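Local coordinates for protein prenylcyclase (Actinoplanes teichomyceticus, PDB 6IJ1) that probably cyclises or transfers prenyl (isoprenoid) chains, its regular structure being mainly alpha-helical, at residues 13-18 against 334-338; 116-120 against 167-171; 177-181 against 209-215; 198-202 against 225-229; 287-293 against 317-323. One frame throughout, in Å; residues are numbered along the deposited sequence.

Contact 1. Residues 13-18 against 334-338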
# COMPACT_ATOMS: atom_id res chain seq x y z
N ALA A 13 13.91 -11.17 -13.67
CA ALA A 13 12.93 -11.29 -12.59
C ALA A 13 11.74 -10.40 -12.85
O ALA A 13 10.59 -10.81 -12.63
CB ALA A 13 13.58 -10.94 -11.26
N VAL A 14 11.97 -9.15 -13.27
CA VAL A 14 10.85 -8.25 -13.53
C VAL A 14 9.96 -8.79 -14.63
O VAL A 14 8.74 -8.78 -14.54
CB VAL A 14 11.37 -6.83 -13.83
CG1 VAL A 14 10.27 -5.92 -14.36
CG2 VAL A 14 11.94 -6.22 -12.58
N ARG A 15 10.58 -9.21 -15.75
CA ARG A 15 9.81 -9.79 -16.83
C ARG A 15 8.95 -10.97 -16.37
O ARG A 15 7.76 -11.03 -16.68
CB ARG A 15 10.73 -10.21 -17.98
CG ARG A 15 9.96 -10.73 -19.20
CD ARG A 15 10.89 -11.35 -20.26
NE ARG A 15 12.20 -10.69 -20.24
CZ ARG A 15 13.32 -11.25 -19.76
NH1 ARG A 15 13.26 -12.49 -19.27
NH2 ARG A 15 14.47 -10.59 -19.75
N ARG A 16 9.54 -11.87 -15.58
CA ARG A 16 8.77 -13.04 -15.13
C ARG A 16 7.65 -12.65 -14.14
O ARG A 16 6.58 -13.27 -14.15
CB ARG A 16 9.70 -14.04 -14.46
CG ARG A 16 10.58 -14.80 -15.50
CD ARG A 16 11.74 -15.52 -14.77
NE ARG A 16 11.17 -16.41 -13.78
CZ ARG A 16 11.79 -16.83 -12.69
NH1 ARG A 16 13.06 -16.49 -12.44
NH2 ARG A 16 11.16 -17.61 -11.84
N GLY A 17 7.86 -11.61 -13.34
CA GLY A 17 6.82 -11.13 -12.46
C GLY A 17 5.69 -10.47 -13.22
O GLY A 17 4.51 -10.61 -12.89
N VAL A 18 6.05 -9.73 -14.29
CA VAL A 18 5.02 -9.18 -15.17
C VAL A 18 4.18 -10.28 -15.81
O VAL A 18 2.95 -10.21 -15.81
CB VAL A 18 5.66 -8.26 -16.24
CG1 VAL A 18 4.59 -7.87 -17.27
CG2 VAL A 18 6.18 -7.02 -15.58
N LEU A 334 8.02 -6.06 -7.51
CA LEU A 334 8.42 -5.49 -8.80
C LEU A 334 8.70 -4.00 -8.66
O LEU A 334 9.65 -3.49 -9.29
CB LEU A 334 7.34 -5.72 -9.86
CG LEU A 334 7.16 -7.19 -10.22
CD1 LEU A 334 5.98 -7.36 -11.20
CD2 LEU A 334 8.44 -7.78 -10.88
N GLN A 335 7.90 -3.28 -7.86
CA GLN A 335 8.19 -1.85 -7.67
C GLN A 335 9.58 -1.67 -7.07
O GLN A 335 10.36 -0.78 -7.51
CB GLN A 335 7.08 -1.24 -6.79
CG GLN A 335 7.25 0.29 -6.52
CD GLN A 335 6.80 1.09 -7.67
OE1 GLN A 335 5.65 1.01 -8.09
NE2 GLN A 335 7.70 1.86 -8.25
N ALA A 336 9.96 -2.50 -6.11
CA ALA A 336 11.29 -2.40 -5.53
C ALA A 336 12.37 -2.74 -6.54
O ALA A 336 13.44 -2.11 -6.53
CB ALA A 336 11.38 -3.35 -4.32
N LEU A 337 12.15 -3.77 -7.35
CA LEU A 337 13.21 -4.15 -8.32
C LEU A 337 13.42 -3.02 -9.33
O LEU A 337 14.57 -2.77 -9.69
CB LEU A 337 12.85 -5.48 -8.97
CG LEU A 337 13.01 -6.69 -8.04
CD1 LEU A 337 12.60 -7.97 -8.75
CD2 LEU A 337 14.42 -6.79 -7.51
N ARG A 338 12.35 -2.35 -9.73
CA ARG A 338 12.48 -1.22 -10.68
C ARG A 338 13.31 -0.12 -10.01
O ARG A 338 14.17 0.44 -10.66
CB ARG A 338 11.09 -0.74 -11.10
CG ARG A 338 11.10 0.55 -11.89
CD ARG A 338 11.21 0.27 -13.37
NE ARG A 338 12.42 -0.43 -13.77
CZ ARG A 338 13.16 -0.08 -14.82
NH1 ARG A 338 12.80 0.96 -15.55
NH2 ARG A 338 14.25 -0.75 -15.11
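V14 and L334 meet in a buried, wholly apolar helix-helix contact between the two ends of the chain, helix 10-23 against helix 327-341. The short axes run nearly antiparallel, 153° apart, and approach to 10.1 Å. The contact has knobs-into-holes character on one side: the side chain of L334 enters the hollow formed by A13, V14, G17 and V18. Its two methyls divide that hollow. L334 CD2 lies 3.6 Å from V14 CA, while L334 CD1 turns to the peptide leaving G17, 3.7 Å from G17 C. L334 CG stands anti to its carbonyl carbon (chi1 -66°), which carries the isobutyl group off its own helix and into the other. G17 gives it the room, since a beta-carbon modelled there would collide with L334 CD2. One turn on, L337 extends the seam: V14 CG2 passes L337 CB at 3.8 Å, the two side chains sliding by in opposite directions, and A13 CB reaches L337 CD1 at 4.0 Å. Cutting L334 back to an alanine would probably leave a gap over G17 and take from V14 and V18 their contacts with the two L334 methyls. Around this pairing, L334 also touches V51 of helix 42-52, A336 packs on A250 and R254 of helix 246-256, and A13 O is hydrogen-bonded by Q279 NE2 in the loop after helix 265-278.

Contact 2. Residues 116-120 against 167-171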
# COMPACT_ATOMS: atom_id res chain seq x y z
N TRP A 116 -11.04 13.84 -5.00
CA TRP A 116 -10.37 14.75 -4.06
C TRP A 116 -11.28 15.16 -2.91
O TRP A 116 -10.83 15.25 -1.76
CB TRP A 116 -9.85 16.03 -4.76
CG TRP A 116 -9.00 15.77 -5.96
CD1 TRP A 116 -9.14 16.34 -7.21
CD2 TRP A 116 -7.79 15.00 -6.04
NE1 TRP A 116 -8.17 15.92 -8.04
CE2 TRP A 116 -7.31 15.09 -7.36
CE3 TRP A 116 -7.09 14.20 -5.11
CZ2 TRP A 116 -6.16 14.42 -7.80
CZ3 TRP A 116 -5.92 13.58 -5.53
CH2 TRP A 116 -5.49 13.67 -6.86
N GLU A 117 -12.56 15.47 -3.22
CA GLU A 117 -13.46 15.88 -2.16
C GLU A 117 -13.68 14.74 -1.18
O GLU A 117 -13.75 14.97 0.02
CB GLU A 117 -14.79 16.33 -2.75
CG GLU A 117 -14.61 17.65 -3.55
CD GLU A 117 -15.84 17.97 -4.42
OE1 GLU A 117 -16.77 17.12 -4.49
OE2 GLU A 117 -15.88 19.08 -5.03
N PHE A 118 -13.78 13.52 -1.68
CA PHE A 118 -13.92 12.38 -0.78
C PHE A 118 -12.72 12.29 0.16
O PHE A 118 -12.89 12.18 1.37
CB PHE A 118 -14.12 11.11 -1.59
CG PHE A 118 -14.21 9.85 -0.79
CD1 PHE A 118 -13.05 9.14 -0.48
CD2 PHE A 118 -15.45 9.33 -0.47
CE1 PHE A 118 -13.12 7.92 0.20
CE2 PHE A 118 -15.56 8.10 0.26
CZ PHE A 118 -14.38 7.39 0.57
N LEU A 119 -11.49 12.36 -0.41
CA LEU A 119 -10.30 12.32 0.43
C LEU A 119 -10.29 13.44 1.45
O LEU A 119 -9.96 13.22 2.61
CB LEU A 119 -9.00 12.35 -0.38
CG LEU A 119 -8.77 11.09 -1.21
CD1 LEU A 119 -7.46 11.23 -2.05
CD2 LEU A 119 -8.72 9.82 -0.29
N ALA A 120 -10.68 14.69 1.03
CA ALA A 120 -10.65 15.78 2.01
C ALA A 120 -11.55 15.51 3.22
O ALA A 120 -11.22 15.97 4.32
CB ALA A 120 -11.10 17.08 1.31
N LEU A 167 -0.02 12.15 -3.40
CA LEU A 167 -0.85 12.66 -4.50
C LEU A 167 -0.63 14.16 -4.68
O LEU A 167 -0.88 14.95 -3.76
CB LEU A 167 -2.32 12.38 -4.17
CG LEU A 167 -2.64 10.88 -4.16
CD1 LEU A 167 -3.95 10.65 -3.51
CD2 LEU A 167 -2.67 10.30 -5.56
N ALA A 168 -0.17 14.52 -5.87
CA ALA A 168 0.04 15.93 -6.16
C ALA A 168 -1.24 16.71 -6.06
O ALA A 168 -1.21 17.91 -5.73
CB ALA A 168 0.60 16.09 -7.57
N GLY A 169 -2.37 16.06 -6.31
CA GLY A 169 -3.65 16.75 -6.22
C GLY A 169 -4.32 16.75 -4.89
O GLY A 169 -5.44 17.27 -4.76
N LEU A 170 -3.70 16.17 -3.84
CA LEU A 170 -4.38 16.04 -2.58
C LEU A 170 -4.81 17.40 -2.02
O LEU A 170 -3.97 18.31 -1.91
CB LEU A 170 -3.45 15.34 -1.56
CG LEU A 170 -4.19 14.92 -0.29
CD1 LEU A 170 -5.12 13.72 -0.64
CD2 LEU A 170 -3.18 14.53 0.72
N PRO A 171 -6.08 17.59 -1.67
CA PRO A 171 -6.44 18.80 -0.91
C PRO A 171 -5.71 18.89 0.42
O PRO A 171 -5.37 17.90 1.06
CB PRO A 171 -7.96 18.64 -0.69
CG PRO A 171 -8.42 17.78 -1.81
CD PRO A 171 -7.26 16.74 -1.95
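W116 and P171 have the most surface buried where helix 112-121 meets the loop that follows helix 158-164, and L119 comes next. The indole of W116 lies against the backbone of the type I turn L167 to L170. G169 CA sits over its six-membered ring, 3.9 Å from the centroid and 20° off the ring normal, a CH-pi contact. G169 O lies 3.4 Å above the indole plane, displaced toward the rim. Such closeness depends on glycine, because a modelled beta-carbon on G169 would run into W116 CZ2. At the ring edge, W116 CZ3 meets L167 CB at 4.0 Å. P171 works nearer the helix: its CG rests 3.5 Å from W116 O and 3.7 Å from W116 CB, while P171 CB faces A120 CB. L119 completes the apolar floor through one methyl, CD1, which touches L170 CD1 at 3.7 Å and L167 CD1 at 3.8 Å, crossing both side chains at about a right angle. Helix 91-104 flanks the contact: L119 packs on A91 and L98, and E102, touched by W116, holds the turn by hydrogen bonds from A168 N and G169 N to its carboxylate oxygens.

Contact 3. Residues 177-181 against 209-215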
# COMPACT_ATOMS: atom_id res chain seq x y z
N VAL A 177 0.95 16.61 4.90
CA VAL A 177 2.39 16.34 5.00
C VAL A 177 2.91 16.68 6.40
O VAL A 177 3.72 15.93 6.97
CB VAL A 177 3.14 17.12 3.92
CG1 VAL A 177 4.66 17.17 4.25
CG2 VAL A 177 2.91 16.53 2.48
N ASN A 178 2.47 17.82 6.99
CA ASN A 178 2.93 18.15 8.34
C ASN A 178 2.52 17.10 9.34
O ASN A 178 3.33 16.73 10.21
CB ASN A 178 2.41 19.54 8.78
CG ASN A 178 3.18 20.64 8.07
OD1 ASN A 178 4.30 20.40 7.63
ND2 ASN A 178 2.58 21.81 7.95
N GLY A 179 1.30 16.56 9.20
CA GLY A 179 0.83 15.54 10.11
C GLY A 179 1.63 14.26 9.93
O GLY A 179 2.01 13.61 10.91
N LEU A 180 1.94 13.93 8.68
CA LEU A 180 2.75 12.74 8.42
C LEU A 180 4.14 12.88 9.03
O LEU A 180 4.62 11.98 9.73
CB LEU A 180 2.84 12.50 6.92
CG LEU A 180 3.66 11.30 6.45
CD1 LEU A 180 3.05 9.95 7.06
CD2 LEU A 180 3.69 11.20 4.95
N LEU A 181 4.77 14.05 8.84
CA LEU A 181 6.10 14.26 9.41
C LEU A 181 6.08 14.16 10.93
O LEU A 181 6.99 13.56 11.51
CB LEU A 181 6.63 15.65 9.01
CG LEU A 181 6.96 15.72 7.52
CD1 LEU A 181 7.28 17.21 7.19
CD2 LEU A 181 8.20 14.89 7.12
N LEU A 209 6.85 11.65 0.25
CA LEU A 209 7.48 12.89 0.72
C LEU A 209 8.58 13.33 -0.22
O LEU A 209 9.00 14.51 -0.16
CB LEU A 209 8.01 12.70 2.14
CG LEU A 209 7.06 12.55 3.36
CD1 LEU A 209 7.65 11.92 4.63
CD2 LEU A 209 6.36 13.86 3.77
N ALA A 210 9.08 12.44 -1.08
CA ALA A 210 10.16 12.84 -2.00
C ALA A 210 9.67 13.89 -2.96
O ALA A 210 10.48 14.57 -3.58
CB ALA A 210 10.65 11.62 -2.76
N THR A 211 8.36 14.09 -3.00
CA THR A 211 7.73 14.93 -3.98
C THR A 211 7.42 16.32 -3.39
O THR A 211 6.81 17.16 -4.08
CB THR A 211 6.48 14.19 -4.53
OG1 THR A 211 5.44 14.18 -3.56
CG2 THR A 211 6.74 12.68 -4.84
N VAL A 212 7.91 16.60 -2.17
CA VAL A 212 7.66 17.82 -1.38
C VAL A 212 8.90 18.41 -0.71
O VAL A 212 9.71 17.69 -0.11
CB VAL A 212 6.60 17.48 -0.30
CG1 VAL A 212 6.52 18.55 0.75
CG2 VAL A 212 5.24 17.27 -1.00
N PRO A 213 9.11 19.73 -0.75
CA PRO A 213 10.30 20.29 -0.12
C PRO A 213 10.18 20.25 1.40
O PRO A 213 9.10 20.12 1.99
CB PRO A 213 10.34 21.74 -0.63
CG PRO A 213 9.48 21.69 -1.89
CD PRO A 213 8.38 20.74 -1.53
N GLY A 214 11.35 20.27 2.05
CA GLY A 214 11.35 20.25 3.49
C GLY A 214 11.30 18.87 4.15
O GLY A 214 11.29 18.78 5.40
N THR A 215 11.32 17.80 3.38
CA THR A 215 11.18 16.47 3.94
C THR A 215 12.46 15.67 3.85
O THR A 215 12.48 14.48 4.23
CB THR A 215 10.05 15.71 3.21
OG1 THR A 215 10.50 15.42 1.88
CG2 THR A 215 8.75 16.48 3.21
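L209 packs on helix 173-182 through V177, L180 and L181, at the turn of an antiparallel helical hairpin whose arms are helices 198-209 and 216-229. Two successive beta turns make the link, type I from L209 to V212 and type II from V212 to T215. The tight part is a cluster of leucines and V177. L209 CD2 touches V177 CG1 at 3.8 Å and L180 CD2 at 3.9 Å, and L209 CD1 meets L181 CD2 at 3.9 Å. L180 and L181 thus come at both branches of L209 on a slant, whereas V177 slides past it in the opposite direction. The contacts of V212 and T215 are looser. V177 CG1, anti to its backbone N (chi1 164°), reaches V212 CG1 tip to tip at 4.2 Å, and buried T215 has its CG2 4.3 Å from V177 CG1. Solvent lies on the side of partly exposed V212 and of P213 and G214, both exposed; G214 has a positive phi that suits a type II turn. Polar bonds hold the shape of the linker from within. L209 O accepts from V212 N at 3.1 Å and from T215 OG1 at 2.7 Å, the two donors arriving from opposite faces of the carbonyl plane and the hydroxyl standing 53° out of it.

Contact 4. Residues 198-202 against 225-229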
# COMPACT_ATOMS: atom_id res chain seq x y z
N PRO A 198 6.13 -2.30 9.62
CA PRO A 198 6.29 -0.84 9.50
C PRO A 198 7.09 -0.45 8.28
O PRO A 198 7.06 0.74 7.91
CB PRO A 198 7.02 -0.46 10.79
CG PRO A 198 7.79 -1.70 11.17
CD PRO A 198 6.81 -2.84 10.80
N GLU A 199 7.77 -1.41 7.63
CA GLU A 199 8.35 -1.09 6.34
C GLU A 199 7.33 -0.56 5.34
O GLU A 199 7.69 0.19 4.43
CB GLU A 199 9.03 -2.33 5.75
CG GLU A 199 10.30 -2.83 6.54
CD GLU A 199 9.97 -3.64 7.79
OE1 GLU A 199 8.80 -3.83 8.17
OE2 GLU A 199 10.97 -4.05 8.45
N LEU A 200 6.06 -0.98 5.43
CA LEU A 200 5.07 -0.51 4.47
C LEU A 200 4.80 0.96 4.65
O LEU A 200 4.93 1.72 3.67
CB LEU A 200 3.81 -1.38 4.62
CG LEU A 200 2.58 -1.05 3.77
CD1 LEU A 200 1.79 0.30 4.19
CD2 LEU A 200 2.92 -1.05 2.29
N SER A 201 4.45 1.40 5.87
CA SER A 201 4.18 2.83 6.07
C SER A 201 5.42 3.65 5.78
O SER A 201 5.35 4.73 5.20
CB SER A 201 3.68 3.06 7.49
OG SER A 201 4.43 2.19 8.41
N THR A 202 6.60 3.11 6.14
CA THR A 202 7.84 3.87 5.96
C THR A 202 8.17 4.07 4.50
O THR A 202 8.55 5.20 4.06
CB THR A 202 8.99 3.17 6.72
OG1 THR A 202 8.61 3.10 8.09
CG2 THR A 202 10.32 3.95 6.59
N TRP A 225 17.10 3.92 9.05
CA TRP A 225 16.36 2.86 9.76
C TRP A 225 16.22 1.64 8.86
O TRP A 225 16.48 0.48 9.28
CB TRP A 225 14.98 3.40 10.16
CG TRP A 225 14.09 2.33 10.71
CD1 TRP A 225 14.04 1.89 12.00
CD2 TRP A 225 13.10 1.60 9.98
NE1 TRP A 225 13.09 0.88 12.13
CE2 TRP A 225 12.53 0.68 10.89
CE3 TRP A 225 12.69 1.57 8.65
CZ2 TRP A 225 11.52 -0.24 10.51
CZ3 TRP A 225 11.65 0.66 8.27
CH2 TRP A 225 11.06 -0.19 9.22
N ALA A 226 15.80 1.86 7.62
CA ALA A 226 15.54 0.74 6.70
C ALA A 226 16.82 -0.01 6.38
O ALA A 226 16.78 -1.25 6.26
CB ALA A 226 14.86 1.26 5.42
N ALA A 227 17.96 0.69 6.21
CA ALA A 227 19.17 -0.03 5.86
C ALA A 227 19.57 -0.99 6.96
O ALA A 227 20.09 -2.08 6.68
CB ALA A 227 20.30 0.98 5.57
N GLY A 228 19.30 -0.63 8.22
CA GLY A 228 19.62 -1.49 9.35
C GLY A 228 18.73 -2.72 9.45
O GLY A 228 19.08 -3.64 10.21
N ARG A 229 17.58 -2.72 8.76
CA ARG A 229 16.64 -3.85 8.76
C ARG A 229 17.08 -4.95 7.82
O ARG A 229 16.61 -6.09 7.95
CB ARG A 229 15.22 -3.38 8.35
CG ARG A 229 14.56 -2.25 9.19
CD ARG A 229 14.06 -2.74 10.49
NE ARG A 229 12.91 -3.62 10.26
CZ ARG A 229 12.78 -4.88 10.73
NH1 ARG A 229 13.70 -5.42 11.55
NH2 ARG A 229 11.70 -5.62 10.44
O HOH W 1 8.45 -6.08 9.74
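E199 reaches from helix 198-209 to W225 and R229 of helix 216-229, its partner in an antiparallel helical hairpin; the short axes are 146° apart and come within 11.6 Å. From CB the chain goes to E199 CG, which lies 3.8 Å from W225 CH2, meeting the indole obliquely. A bend at chi2 (79°) then swings the carboxylate toward R229. E199 OE2 is gripped side-on by two nitrogens, R229 NE at 2.7 Å and R229 NH2 at 2.6 Å, with NH2 on the syn lone pair and NE nearly along the C-O axis. This salt bridge is short but bent, the N-H...O angles being near 132°. E199 OE1 takes a hydrogen bond from water 1 at 2.8 Å. With a leucine in place of E199, R229 would probably lose its carboxylate mate and its guanidinium be freer to turn. Beside this bridge, P198 CG lies 4.1 Å from W225 CZ2, and T202 CG2 meets W225 CZ3 at 3.9 Å. T202 OG1 is tied to P198 O and to W190 N. Helix 246-256 flanks the pair, taking E199 on L251 and A226 on A255 and V256.

Contact 5. Residues 287-293 against 317-323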
# COMPACT_ATOMS: atom_id res chain seq x y z
N PRO A 287 3.44 -15.18 -0.68
CA PRO A 287 2.53 -14.14 -0.18
C PRO A 287 2.96 -13.71 1.20
O PRO A 287 3.03 -14.52 2.16
CB PRO A 287 1.17 -14.83 -0.16
CG PRO A 287 1.28 -15.86 -1.34
CD PRO A 287 2.69 -16.34 -1.20
N SER A 288 3.16 -12.41 1.34
CA SER A 288 3.71 -11.90 2.59
C SER A 288 3.19 -10.49 2.85
O SER A 288 3.71 -9.81 3.75
CB SER A 288 5.26 -11.95 2.51
OG SER A 288 5.75 -11.46 1.25
N ALA A 289 2.15 -10.06 2.15
CA ALA A 289 1.58 -8.73 2.39
C ALA A 289 0.58 -8.87 3.54
O ALA A 289 -0.62 -9.02 3.34
CB ALA A 289 0.95 -8.19 1.09
N ARG A 290 1.12 -8.87 4.76
CA ARG A 290 0.36 -9.31 5.93
C ARG A 290 -0.40 -8.12 6.50
O ARG A 290 0.20 -7.19 7.05
CB ARG A 290 1.29 -9.92 6.99
CG ARG A 290 2.12 -11.13 6.47
CD ARG A 290 1.25 -12.22 5.76
NE ARG A 290 0.57 -13.11 6.69
CZ ARG A 290 1.14 -14.24 7.20
NH1 ARG A 290 2.36 -14.53 6.98
NH2 ARG A 290 0.49 -14.98 8.04
N LEU A 291 -1.70 -8.16 6.30
CA LEU A 291 -2.63 -7.08 6.62
C LEU A 291 -3.31 -7.45 7.92
O LEU A 291 -3.89 -8.53 8.03
CB LEU A 291 -3.64 -6.96 5.47
CG LEU A 291 -4.58 -5.79 5.28
CD1 LEU A 291 -5.36 -6.12 4.02
CD2 LEU A 291 -5.49 -5.80 6.48
N ARG A 292 -3.27 -6.57 8.91
CA ARG A 292 -4.00 -6.87 10.15
C ARG A 292 -5.33 -6.13 10.12
O ARG A 292 -5.35 -4.88 10.02
CB ARG A 292 -3.17 -6.54 11.38
CG ARG A 292 -2.69 -5.11 11.50
CD ARG A 292 -1.75 -4.94 12.70
NE ARG A 292 -1.31 -3.57 12.86
CZ ARG A 292 -0.34 -3.18 13.66
NH1 ARG A 292 0.28 -4.08 14.48
NH2 ARG A 292 0.05 -1.91 13.70
N MET A 293 -6.41 -6.89 10.17
CA MET A 293 -7.75 -6.29 10.18
C MET A 293 -8.05 -5.84 11.62
O MET A 293 -8.65 -6.56 12.43
CB MET A 293 -8.80 -7.29 9.66
CG MET A 293 -8.82 -7.48 8.18
SD MET A 293 -9.15 -5.90 7.34
CE MET A 293 -10.67 -5.46 8.12
N LEU A 317 -12.58 -9.83 11.16
CA LEU A 317 -12.18 -8.78 12.13
C LEU A 317 -11.21 -9.39 13.15
O LEU A 317 -11.52 -10.45 13.68
CB LEU A 317 -13.41 -8.24 12.86
CG LEU A 317 -14.42 -7.47 12.02
CD1 LEU A 317 -15.47 -6.82 12.93
CD2 LEU A 317 -13.75 -6.43 11.15
N GLY A 318 -10.09 -8.73 13.42
CA GLY A 318 -9.20 -9.23 14.44
C GLY A 318 -8.24 -10.28 13.92
O GLY A 318 -7.59 -10.96 14.73
N THR A 319 -8.13 -10.42 12.60
CA THR A 319 -7.27 -11.43 12.00
C THR A 319 -6.10 -10.74 11.28
O THR A 319 -6.21 -9.61 10.82
CB THR A 319 -8.09 -12.29 11.04
OG1 THR A 319 -7.49 -13.58 10.94
CG2 THR A 319 -8.14 -11.70 9.60
N ILE A 320 -5.00 -11.49 11.17
CA ILE A 320 -3.90 -11.12 10.27
C ILE A 320 -4.07 -11.94 9.00
O ILE A 320 -4.10 -13.18 9.06
CB ILE A 320 -2.55 -11.39 10.91
CG1 ILE A 320 -2.34 -10.41 12.04
CG2 ILE A 320 -1.42 -11.20 9.85
CD1 ILE A 320 -1.22 -10.85 12.99
N ALA A 321 -4.24 -11.26 7.87
CA ALA A 321 -4.54 -11.90 6.60
C ALA A 321 -3.33 -11.82 5.71
O ALA A 321 -2.36 -11.10 6.00
CB ALA A 321 -5.73 -11.19 5.93
N ARG A 322 -3.37 -12.55 4.61
CA ARG A 322 -2.34 -12.47 3.60
C ARG A 322 -2.99 -12.31 2.23
O ARG A 322 -4.18 -12.61 2.04
CB ARG A 322 -1.42 -13.71 3.62
CG ARG A 322 -2.05 -14.90 3.02
CD ARG A 322 -1.13 -16.17 3.33
NE ARG A 322 -1.39 -16.65 4.68
CZ ARG A 322 -0.46 -17.24 5.45
NH1 ARG A 322 0.80 -17.37 5.01
NH2 ARG A 322 -0.83 -17.71 6.65
N ASP A 323 -2.20 -11.82 1.28
CA ASP A 323 -2.64 -11.72 -0.10
C ASP A 323 -2.65 -13.12 -0.71
O ASP A 323 -1.63 -13.61 -1.23
CB ASP A 323 -1.70 -10.77 -0.89
CG ASP A 323 -0.22 -11.12 -0.77
OD1 ASP A 323 0.29 -11.40 0.35
OD2 ASP A 323 0.48 -11.02 -1.81
O HOH W 2 2.20 -17.15 2.52
O HOH W 3 -2.16 -14.29 7.51
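L291 and A321 form the hydrogen-bonded pair of a short antiparallel ladder in a small mixed beta-sheet, the sole strand element of this chain; strand 319-321 is its middle member. A321 N bonds to L291 O at 2.8 Å, almost straight (175°), and L291 N returns to A321 O. Next to it, R292 and I320 make a non-hydrogen-bonded pair, with R292 CB 4.0 Å from I320 CG1. M293 adds two more backbone bonds: M293 N donates to T319 O at 2.8 Å, and M293 O accepts from G318 N at 2.8 Å. At the other end D323 OD1 takes A289 N at 2.9 Å from above the carboxylate plane, while OD2 turns to T329 of helix 327-341. R292 points its guanidinium elsewhere, to D302, A192 and Y193. R290 and R322 lie side by side with their guanidinium groups stacked, centres 3.9 Å apart and planes at 29°. D310, in a salt bridge with R322 NH2, probably eases the repulsion between the like charges. The bends at chi2 and chi3 of R290 bring its guanidinium flat against that of R322. Water 3 accepts from R290 NH2 at 2.8 Å and donates to I320 O at 2.7 Å.

Contacts 1, 3 and 5 are buried, whereas contacts 2 and 4 are partly buried. The centre of contact 5 is about 13 Å from the centre of the chain, the nearest of the five, and its chemistry is the most polar, built on backbone bonds between strands. Contact 1 sets leucine methyls against backbone as well as side chains; contact 3 is aliphatic side chain on side chain. Contacts 2 and 4 each bring in an indole, and contact 4 adds a salt bridge. Contact 4 joins the arms of hairpin 198-209/216-229 near its open end, while contact 3 seats their linker on helix 173-182. Helix 327-341 of contact 1 follows strand 319-321 of contact 5.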